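Long-range contacts in methyltransferase WBDD (Escherichia coli, PDB 4AZS), which carries both kinase and methyltransferase activities and regulates the chain length of the O antigen in Escherichia coli O9a: residues Q358-D363 against G384-T389; H146-H151 against V185-D190; T54-N59 against L227-N232. One frame throughout, in Å; residues are numbered along the deposited sequence.

Contact 1 (Q358-D363 against G384-T389); sequences QGFWHD and GSIVTT
The F360 ring meets I386 CG2 at its edge, its CD1 3.8 Å from that methyl, while T388 OG1 approaches obliquely, 3.4 Å from F360 CE1. The indole of W361 also presents an edge: CZ3 lies 3.7 Å from T388 O. S385 CB approaches the H362 imidazole obliquely, in an off-centre CH-pi contact 4.2 Å from the ring centroid. H362 and I386 share one face of the two strands, W361 and V387 the other.

Two nearly straight backbone bonds make W361 and V387 an antiparallel hydrogen-bonded pair: W361 N to V387 O at 3.0 Å and V387 N to W361 O at 2.8 Å. H362 and I386 form the non-hydrogen-bonded pair that follows, and D363 N then bonds S385 O.

H362 opens an HDD sequence that probably corresponds to the kinase HRD motif; its NE2 bonds to D382 O of the DFG sequence, consistent with protein kinases. The short strand 361-362 follows the Schellman end of helix 341-357, where G359 takes positive phi; from the opposite strand, I386 O accepts a bond from N290 of helix 278-296.

Contact 2 (H146-H151 against V185-D190); sequences HIVHLH and VSQPDD
H149 and S186 share the one side-chain hydrogen bond of this contact, ND1 of the imidazole lying 3.2 Å from the serine OG, with either group able to donate. The angle of 135° makes it a bent bond. The serine comes to the ring edge: OG lies near the ring plane, and S186 CB is in that plane too, 3.6 Å from H149 ND1. With CG anti to the backbone N (chi1 -165°), the histidine side chain swings along the flank of its helix and brings ND1 to the 3-10 turn that S186 ends.

One residue earlier, V148 points toward the loop. Its CG1 is 3.5 Å from S186 O and 4.3 Å from P188 CD. The Q187 chain starts away from the helix but bends at chi2 (-68°), so that the two side chains cross at about a right angle and Q187 OE1 comes 3.8 Å from V148 CG1. OE1 is buried against V148 CB and CG1 with no polar partner in the model.

V148 also packs on I153 and V156 of helix 153-166, so it touches both that helix and the loop. Beyond the turn, D189 and D190 form salt bridges with K177 and R192; V185, in the 3-10 segment, packs on Y182 of a second subunit. Helix 144-151 follows strand 137-141, and its H146 lines the S-adenosylmethionine pocket, as expected of the region after the fourth strand in a Rossmann-like methyltransferase, whose sheet here runs in the order 3-2-1-4-5-7-6.

Contact 3 (T54-N59 against L227-N232); sequences TEQYDN and LINDFN
N229 faces the helix with its amide, and three side chains of 54-59 come up to it. Q56 NE2 gives a weak but fairly straight hydrogen bond to N229 OD1 at 3.4 Å (161°), the two amide planes only 30° apart. N59 ND2 is closer to the same oxygen, at 3.2 Å, yet the angle is too poor for a hydrogen bond. From the other end of the amide, N229 ND2 meets E55 OE2 at 3.3 Å, above the carboxylate plane; because E55 has two conformers, this bond is tentative. The extended E55 chain crosses N229 at about a right angle. N232 adds a looser approach, ND2 lying 4.0 Å from N59 O.

N229 and N232 sit on a tight beta hairpin. I228 to F231 form a type I turn, closed by F231 N to I228 O at 2.7 Å and I228 N to F231 O at 3.1 Å, and N229 occupies its first corner. CG of N229 lies anti to the carbonyl carbon (chi1 -79°), a setting that carries the amide back toward the helix.

R62, one turn further along helix 47-64, bonds N59 OD1, and R225 bonds N232 OD1. R202 of strand 200-207 binds L227 O and touches N229, while Q56 packs on I204 and L220 of the methyltransferase sheet. On its far side the hairpin reaches the kinase sheet: I228 packs on W318, and F231 makes an edge-to-face ring contact with Y262 of strand 262-268.

Overall arrangement
Contact 3 spans the chain most widely, joining helix 47-64 to the hairpin 225-234, and contact 2 lies wholly within the sequence between its two halves. Contact 1 follows both, in the kinase region. Contacts 1 and 2 lie on opposite sides of the chain's centre, their own centres about 47 Å apart; contact 3 is about 35 Å from contact 1 and about 29 Å from contact 2, centre to centre. None touches another. Contact 2 belongs to the S-adenosylmethionine-binding fold and contact 1 to the AMP-binding kinase, the hairpin of contact 3 touching strands of both sheets. The two ligand sites thus lie in separate parts of one elongated chain, consistent with its bifunctional character.

Contact 1 (Q358-D363 against G384-T389)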
loop_
_atom_site.group_PDB
_atom_site.type_symbol
_atom_site.label_atom_id
_atom_site.label_comp_id
_atom_site.label_asym_id
_atom_site.label_seq_id
_atom_site.Cartn_x
_atom_site.Cartn_y
_atom_site.Cartn_z
ATOM N N GLN A 358 -30.001 66.401 -29.948
ATOM C CA GLN A 358 -31.185 65.971 -29.194
ATOM C C GLN A 358 -30.893 65.738 -27.709
ATOM O O GLN A 358 -31.742 65.242 -26.989
ATOM C CB GLN A 358 -31.765 64.677 -29.799
ATOM C CG GLN A 358 -32.072 64.752 -31.289
ATOM C CD GLN A 358 -33.094 65.835 -31.607
ATOM O OE1 GLN A 358 -34.082 66.015 -30.885
ATOM N NE2 GLN A 358 -32.853 66.573 -32.684
ATOM N N GLY A 359 -29.689 66.069 -27.264
ATOM C CA GLY A 359 -29.299 65.931 -25.857
ATOM C C GLY A 359 -28.911 64.519 -25.466
ATOM O O GLY A 359 -29.130 64.108 -24.329
ATOM N N PHE A 360 -28.338 63.778 -26.406
ATOM C CA PHE A 360 -27.856 62.430 -26.157
ATOM C C PHE A 360 -26.367 62.300 -26.538
ATOM O O PHE A 360 -25.921 62.853 -27.535
ATOM C CB PHE A 360 -28.662 61.424 -26.988
ATOM C CG PHE A 360 -30.047 61.211 -26.503
ATOM C CD1 PHE A 360 -30.308 60.292 -25.508
ATOM C CD2 PHE A 360 -31.097 61.931 -27.033
ATOM C CE1 PHE A 360 -31.597 60.093 -25.044
ATOM C CE2 PHE A 360 -32.393 61.745 -26.571
ATOM C CZ PHE A 360 -32.643 60.825 -25.575
ATOM N N TRP A 361 -25.624 61.545 -25.733
ATOM C CA TRP A 361 -24.234 61.213 -25.994
ATOM C C TRP A 361 -24.012 59.758 -25.704
ATOM O O TRP A 361 -24.783 59.118 -24.976
ATOM C CB TRP A 361 -23.298 62.048 -25.135
ATOM C CG TRP A 361 -23.403 63.548 -25.377
ATOM C CD1 TRP A 361 -22.609 64.330 -26.222
ATOM C CD2 TRP A 361 -24.366 64.499 -24.774
ATOM N NE1 TRP A 361 -23.009 65.643 -26.194
ATOM C CE2 TRP A 361 -24.047 65.818 -25.343
ATOM C CE3 TRP A 361 -25.409 64.393 -23.865
ATOM C CZ2 TRP A 361 -24.767 66.969 -25.000
ATOM C CZ3 TRP A 361 -26.125 65.554 -23.519
ATOM C CH2 TRP A 361 -25.814 66.811 -24.081
ATOM N N HIS A 362 -22.933 59.237 -26.266
ATOM C CA HIS A 362 -22.547 57.864 -26.072
ATOM C C HIS A 362 -21.231 57.824 -25.379
ATOM O O HIS A 362 -20.263 58.359 -25.865
ATOM C CB HIS A 362 -22.474 57.174 -27.417
ATOM C CG HIS A 362 -22.324 55.696 -27.322
ATOM N ND1 HIS A 362 -21.230 55.117 -26.804
ATOM C CD2 HIS A 362 -23.157 54.661 -27.742
ATOM C CE1 HIS A 362 -21.373 53.770 -26.844
ATOM N NE2 HIS A 362 -22.546 53.496 -27.424
ATOM N N ASP A 363 -21.185 57.140 -24.248
ATOM C CA ASP A 363 -20.063 57.185 -23.314
ATOM C C ASP A 363 -18.907 56.237 -23.670
ATOM O O ASP A 363 -17.896 56.207 -22.970
ATOM C CB ASP A 363 -20.618 56.771 -21.934
ATOM C CG ASP A 363 -19.768 57.234 -20.773
ATOM O OD1 ASP A 363 -18.794 57.996 -20.979
ATOM O OD2 ASP A 363 -20.100 56.825 -19.642
ATOM N N GLY A 384 -26.095 50.703 -24.444
ATOM C CA GLY A 384 -25.949 50.629 -23.007
ATOM C C GLY A 384 -25.292 51.865 -22.414
ATOM O O GLY A 384 -25.614 52.259 -21.298
ATOM N N SER A 385 -24.374 52.470 -23.159
ATOM C CA SER A 385 -23.578 53.589 -22.660
ATOM C C SER A 385 -24.128 54.978 -23.041
ATOM O O SER A 385 -23.452 55.996 -22.830
ATOM C CB SER A 385 -22.134 53.463 -23.161
ATOM O OG SER A 385 -21.389 52.572 -22.354
ATOM N N ILE A 386 -25.340 55.024 -23.597
ATOM C CA ILE A 386 -25.986 56.296 -23.892
ATOM C C ILE A 386 -26.334 57.058 -22.623
ATOM O O ILE A 386 -26.809 56.480 -21.679
ATOM C CB ILE A 386 -27.277 56.099 -24.648
ATOM C CG1 ILE A 386 -26.978 55.831 -26.123
ATOM C CG2 ILE A 386 -28.201 57.295 -24.410
ATOM C CD1 ILE A 386 -26.874 57.051 -26.999
ATOM N N VAL A 387 -26.101 58.360 -22.621
ATOM C CA VAL A 387 -26.452 59.197 -21.480
ATOM C C VAL A 387 -27.126 60.471 -21.971
ATOM O O VAL A 387 -26.955 60.853 -23.141
ATOM C CB VAL A 387 -25.210 59.569 -20.627
ATOM C CG1 VAL A 387 -24.558 58.320 -20.048
ATOM C CG2 VAL A 387 -24.204 60.358 -21.434
ATOM N N THR A 388 -27.826 61.133 -21.047
ATOM C CA THR A 388 -28.697 62.270 -21.326
ATOM C C THR A 388 -28.294 63.595 -20.652
ATOM O O THR A 388 -28.739 64.667 -21.069
ATOM C CB THR A 388 -30.131 61.891 -20.929
ATOM O OG1 THR A 388 -30.641 61.005 -21.929
ATOM C CG2 THR A 388 -31.045 63.103 -20.815
ATOM N N THR A 389 -27.455 63.555 -19.627
ATOM C CA THR A 389 -27.024 64.803 -18.978
ATOM C C THR A 389 -25.550 64.745 -18.625
ATOM O O THR A 389 -24.957 63.681 -18.640
ATOM C CB THR A 389 -27.834 65.093 -17.697
ATOM O OG1 THR A 389 -28.035 63.870 -16.982
ATOM C CG2 THR A 389 -29.195 65.720 -18.028
#

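Contact 2 (H146-H151 against V185-D190)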
loop_
_atom_site.group_PDB
_atom_site.type_symbol
_atom_site.label_atom_id
_atom_site.label_comp_id
_atom_site.label_asym_id
_atom_site.label_seq_id
_atom_site.Cartn_x
_atom_site.Cartn_y
_atom_site.Cartn_z
ATOM N N HIS A 146 -28.342 11.846 -10.163
ATOM C CA HIS A 146 -28.002 10.455 -9.998
ATOM C C HIS A 146 -26.928 10.044 -10.985
ATOM O O HIS A 146 -26.120 9.185 -10.684
ATOM C CB HIS A 146 -29.226 9.553 -10.194
ATOM C CG HIS A 146 -30.319 9.736 -9.161
ATOM N ND1 HIS A 146 -31.423 10.504 -9.384
ATOM C CD2 HIS A 146 -30.479 9.188 -7.870
ATOM C CE1 HIS A 146 -32.221 10.468 -8.282
ATOM N NE2 HIS A 146 -31.652 9.649 -7.375
ATOM N N ILE A 147 -26.919 10.647 -12.170
ATOM C CA ILE A 147 -25.951 10.319 -13.232
ATOM C C ILE A 147 -24.609 11.023 -12.915
ATOM O O ILE A 147 -23.521 10.472 -13.136
ATOM C CB ILE A 147 -26.529 10.699 -14.610
ATOM C CG1 ILE A 147 -27.838 9.954 -14.826
ATOM C CG2 ILE A 147 -25.603 10.355 -15.762
ATOM C CD1 ILE A 147 -28.661 10.432 -15.998
ATOM N N VAL A 148 -24.689 12.216 -12.325
ATOM C CA VAL A 148 -23.495 12.949 -11.854
ATOM C C VAL A 148 -22.738 12.148 -10.800
ATOM O O VAL A 148 -21.476 12.012 -10.842
ATOM C CB VAL A 148 -23.875 14.323 -11.242
ATOM C CG1 VAL A 148 -22.674 15.020 -10.608
ATOM C CG2 VAL A 148 -24.532 15.234 -12.291
ATOM N N HIS A 149 -23.524 11.664 -9.833
ATOM C CA HIS A 149 -23.023 10.881 -8.721
ATOM C C HIS A 149 -22.322 9.619 -9.183
ATOM O O HIS A 149 -21.302 9.260 -8.627
ATOM C CB HIS A 149 -24.145 10.568 -7.720
ATOM C CG HIS A 149 -23.638 10.070 -6.368
ATOM N ND1 HIS A 149 -22.733 10.757 -5.629
ATOM C CD2 HIS A 149 -23.946 8.917 -5.633
ATOM C CE1 HIS A 149 -22.476 10.079 -4.485
ATOM N NE2 HIS A 149 -23.222 8.962 -4.485
ATOM N N LEU A 150 -22.829 8.946 -10.210
ATOM C CA LEU A 150 -22.172 7.724 -10.690
ATOM C C LEU A 150 -21.147 7.947 -11.821
ATOM O O LEU A 150 -20.175 7.196 -11.912
ATOM C CB LEU A 150 -23.193 6.672 -11.158
ATOM C CG LEU A 150 -24.438 6.359 -10.307
ATOM C CD1 LEU A 150 -25.321 5.376 -11.080
ATOM C CD2 LEU A 150 -24.140 5.847 -8.888
ATOM N N HIS A 151 -21.365 8.931 -12.698
ATOM C CA HIS A 151 -20.490 9.091 -13.864
ATOM C C HIS A 151 -19.690 10.363 -13.947
ATOM O O HIS A 151 -18.805 10.477 -14.824
ATOM C CB HIS A 151 -21.300 8.938 -15.138
ATOM C CG HIS A 151 -22.049 7.645 -15.226
ATOM N ND1 HIS A 151 -21.466 6.504 -15.617
ATOM C CD2 HIS A 151 -23.386 7.336 -14.959
ATOM C CE1 HIS A 151 -22.374 5.502 -15.597
ATOM N NE2 HIS A 151 -23.549 6.014 -15.197
ATOM N N VAL A 185 -22.266 16.410 -2.046
ATOM C CA VAL A 185 -20.853 16.669 -2.100
ATOM C C VAL A 185 -20.282 16.412 -3.517
ATOM O O VAL A 185 -19.275 16.957 -3.855
ATOM C CB VAL A 185 -20.140 15.817 -1.038
ATOM C CG1 VAL A 185 -18.640 15.806 -1.267
ATOM C CG2 VAL A 185 -20.483 16.355 0.356
ATOM N N SER A 186 -20.943 15.600 -4.327
ATOM C CA SER A 186 -20.477 15.263 -5.672
ATOM C C SER A 186 -21.026 16.212 -6.732
ATOM O O SER A 186 -20.685 16.121 -7.910
ATOM C CB SER A 186 -20.982 13.867 -6.041
ATOM O OG SER A 186 -20.469 12.925 -5.135
ATOM N N GLN A 187 -21.914 17.103 -6.324
ATOM C CA GLN A 187 -22.541 17.988 -7.264
ATOM C C GLN A 187 -21.586 19.080 -7.636
ATOM O O GLN A 187 -20.687 19.404 -6.877
ATOM C CB GLN A 187 -23.799 18.589 -6.669
ATOM C CG GLN A 187 -24.898 17.575 -6.445
ATOM C CD GLN A 187 -25.439 17.072 -7.744
ATOM O OE1 GLN A 187 -25.291 15.917 -8.071
ATOM N NE2 GLN A 187 -26.043 17.955 -8.508
ATOM N N PRO A 188 -21.784 19.664 -8.823
ATOM C CA PRO A 188 -21.004 20.820 -9.166
ATOM C C PRO A 188 -21.306 21.946 -8.223
ATOM O O PRO A 188 -22.350 21.957 -7.575
ATOM C CB PRO A 188 -21.520 21.209 -10.541
ATOM C CG PRO A 188 -22.868 20.546 -10.673
ATOM C CD PRO A 188 -22.717 19.276 -9.904
ATOM N N ASP A 189 -20.407 22.902 -8.219
ATOM C CA ASP A 189 -20.542 24.093 -7.434
ATOM C C ASP A 189 -21.855 24.819 -7.704
ATOM O O ASP A 189 -22.462 25.384 -6.818
ATOM C CB ASP A 189 -19.374 25.019 -7.764
ATOM C CG ASP A 189 -18.944 25.827 -6.573
ATOM O OD1 ASP A 189 -19.814 26.084 -5.697
ATOM O OD2 ASP A 189 -17.745 26.192 -6.507
ATOM N N ASP A 190 -22.269 24.809 -8.959
ATOM C CA ASP A 190 -23.485 25.475 -9.387
ATOM C C ASP A 190 -24.141 24.636 -10.475
ATOM O O ASP A 190 -23.450 24.159 -11.395
ATOM C CB ASP A 190 -23.094 26.809 -9.956
ATOM C CG ASP A 190 -24.302 27.687 -10.240
ATOM O OD1 ASP A 190 -25.158 27.385 -11.126
ATOM O OD2 ASP A 190 -24.394 28.689 -9.519
#

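Contact 3 (T54-N59 against L227-N232)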
loop_
_atom_site.group_PDB
_atom_site.type_symbol
_atom_site.label_atom_id
_atom_site.label_comp_id
_atom_site.label_asym_id
_atom_site.label_seq_id
_atom_site.Cartn_x
_atom_site.Cartn_y
_atom_site.Cartn_z
ATOM N N THR A 54 -46.642 22.681 -18.393
ATOM C CA THR A 54 -47.747 22.813 -19.342
ATOM C C THR A 54 -47.753 24.182 -20.040
ATOM O O THR A 54 -48.086 24.278 -21.214
ATOM C CB THR A 54 -49.098 22.589 -18.661
ATOM O OG1 THR A 54 -49.289 23.581 -17.675
ATOM C CG2 THR A 54 -49.167 21.266 -17.960
ATOM N N GLU A 55 -47.376 25.241 -19.331
ATOM C CA GLU A 55 -47.238 26.571 -19.936
ATOM C C GLU A 55 -46.165 26.544 -21.044
ATOM O O GLU A 55 -46.356 27.054 -22.145
ATOM C CB GLU A 55 -46.906 27.594 -18.846
ATOM C CG GLU A 55 -46.071 28.805 -19.249
ATOM C CD GLU A 55 -45.725 29.697 -18.042
ATOM O OE1 GLU A 55 -46.498 29.720 -17.044
ATOM O OE2 GLU A 55 -44.682 30.384 -18.095
ATOM N N GLN A 56 -45.028 25.917 -20.766
ATOM C CA GLN A 56 -43.948 25.845 -21.727
ATOM C C GLN A 56 -44.313 24.907 -22.879
ATOM O O GLN A 56 -43.988 25.200 -24.021
ATOM C CB GLN A 56 -42.662 25.354 -21.058
ATOM C CG GLN A 56 -42.003 26.351 -20.098
ATOM C CD GLN A 56 -41.717 27.694 -20.748
ATOM O OE1 GLN A 56 -41.446 27.804 -21.953
ATOM N NE2 GLN A 56 -41.870 28.723 -19.978
ATOM N N TYR A 57 -44.959 23.775 -22.573
ATOM C CA TYR A 57 -45.528 22.918 -23.614
ATOM C C TYR A 57 -46.401 23.751 -24.583
ATOM O O TYR A 57 -46.196 23.699 -25.784
ATOM C CB TYR A 57 -46.333 21.766 -23.032
ATOM C CG TYR A 57 -46.952 20.882 -24.106
ATOM C CD1 TYR A 57 -48.185 21.207 -24.696
ATOM C CD2 TYR A 57 -46.275 19.773 -24.575
ATOM C CE1 TYR A 57 -48.731 20.411 -25.706
ATOM C CE2 TYR A 57 -46.797 18.994 -25.568
ATOM C CZ TYR A 57 -48.020 19.306 -26.134
ATOM O OH TYR A 57 -48.478 18.494 -27.119
ATOM N N ASP A 58 -47.335 24.536 -24.054
ATOM C CA ASP A 58 -48.262 25.320 -24.893
ATOM C C ASP A 58 -47.516 26.329 -25.741
ATOM O O ASP A 58 -47.794 26.461 -26.937
ATOM C CB ASP A 58 -49.293 26.071 -24.031
ATOM C CG ASP A 58 -50.278 25.153 -23.367
ATOM O OD1 ASP A 58 -50.436 24.024 -23.825
ATOM O OD2 ASP A 58 -50.921 25.572 -22.383
ATOM N N ASN A 59 -46.547 27.041 -25.140
ATOM C CA ASN A 59 -45.754 28.004 -25.891
ATOM C C ASN A 59 -45.092 27.328 -27.063
ATOM O O ASN A 59 -45.072 27.843 -28.167
ATOM C CB ASN A 59 -44.651 28.640 -25.020
ATOM C CG ASN A 59 -45.205 29.570 -23.967
ATOM O OD1 ASN A 59 -46.365 29.990 -24.035
ATOM N ND2 ASN A 59 -44.370 29.913 -22.986
ATOM N N LEU A 227 -36.301 30.903 -26.545
ATOM C CA LEU A 227 -37.517 30.517 -25.924
ATOM C C LEU A 227 -37.815 31.493 -24.793
ATOM O O LEU A 227 -37.480 31.265 -23.660
ATOM C CB LEU A 227 -37.352 29.122 -25.358
ATOM C CG LEU A 227 -37.080 27.989 -26.335
ATOM C CD1 LEU A 227 -36.760 26.713 -25.605
ATOM C CD2 LEU A 227 -38.241 27.801 -27.252
ATOM N N ILE A 228 -38.481 32.572 -25.138
ATOM C CA ILE A 228 -38.810 33.648 -24.230
ATOM C C ILE A 228 -40.314 33.790 -24.418
ATOM O O ILE A 228 -40.805 33.649 -25.534
ATOM C CB ILE A 228 -38.043 34.909 -24.688
ATOM C CG1 ILE A 228 -36.565 34.798 -24.349
ATOM C CG2 ILE A 228 -38.600 36.185 -24.060
ATOM C CD1 ILE A 228 -35.739 35.849 -25.063
ATOM N N ASN A 229 -41.062 34.048 -23.359
ATOM C CA ASN A 229 -42.512 33.752 -23.402
ATOM C C ASN A 229 -43.209 34.508 -24.538
ATOM O O ASN A 229 -44.159 34.016 -25.151
ATOM C CB ASN A 229 -43.194 33.964 -22.030
ATOM C CG ASN A 229 -42.966 32.779 -21.058
ATOM O OD1 ASN A 229 -42.317 31.784 -21.383
ATOM N ND2 ASN A 229 -43.491 32.904 -19.861
ATOM N N ASP A 230 -42.640 35.657 -24.855
ATOM C CA ASP A 230 -43.134 36.570 -25.835
ATOM C C ASP A 230 -42.516 36.371 -27.234
ATOM O O ASP A 230 -42.926 37.000 -28.212
ATOM C CB ASP A 230 -42.653 37.916 -25.292
ATOM C CG ASP A 230 -43.272 39.070 -25.968
ATOM O OD1 ASP A 230 -44.331 38.868 -26.596
ATOM O OD2 ASP A 230 -42.698 40.185 -25.861
ATOM N N PHE A 231 -41.454 35.577 -27.319
ATOM C CA PHE A 231 -40.667 35.483 -28.541
ATOM C C PHE A 231 -40.077 34.093 -28.640
ATOM O O PHE A 231 -39.189 33.748 -27.870
ATOM C CB PHE A 231 -39.495 36.465 -28.490
ATOM C CG PHE A 231 -38.778 36.629 -29.816
ATOM C CD1 PHE A 231 -39.287 37.445 -30.775
ATOM C CD2 PHE A 231 -37.602 35.946 -30.086
ATOM C CE1 PHE A 231 -38.638 37.611 -31.991
ATOM C CE2 PHE A 231 -36.944 36.091 -31.310
ATOM C CZ PHE A 231 -37.451 36.934 -32.252
ATOM N N ASN A 232 -40.543 33.307 -29.597
ATOM C CA ASN A 232 -40.164 31.917 -29.670
ATOM C C ASN A 232 -39.822 31.583 -31.111
ATOM O O ASN A 232 -40.706 31.411 -31.966
ATOM C CB ASN A 232 -41.302 31.068 -29.125
ATOM C CG ASN A 232 -40.941 29.611 -29.015
ATOM O OD1 ASN A 232 -40.373 29.014 -29.942
ATOM N ND2 ASN A 232 -41.286 29.019 -27.909
#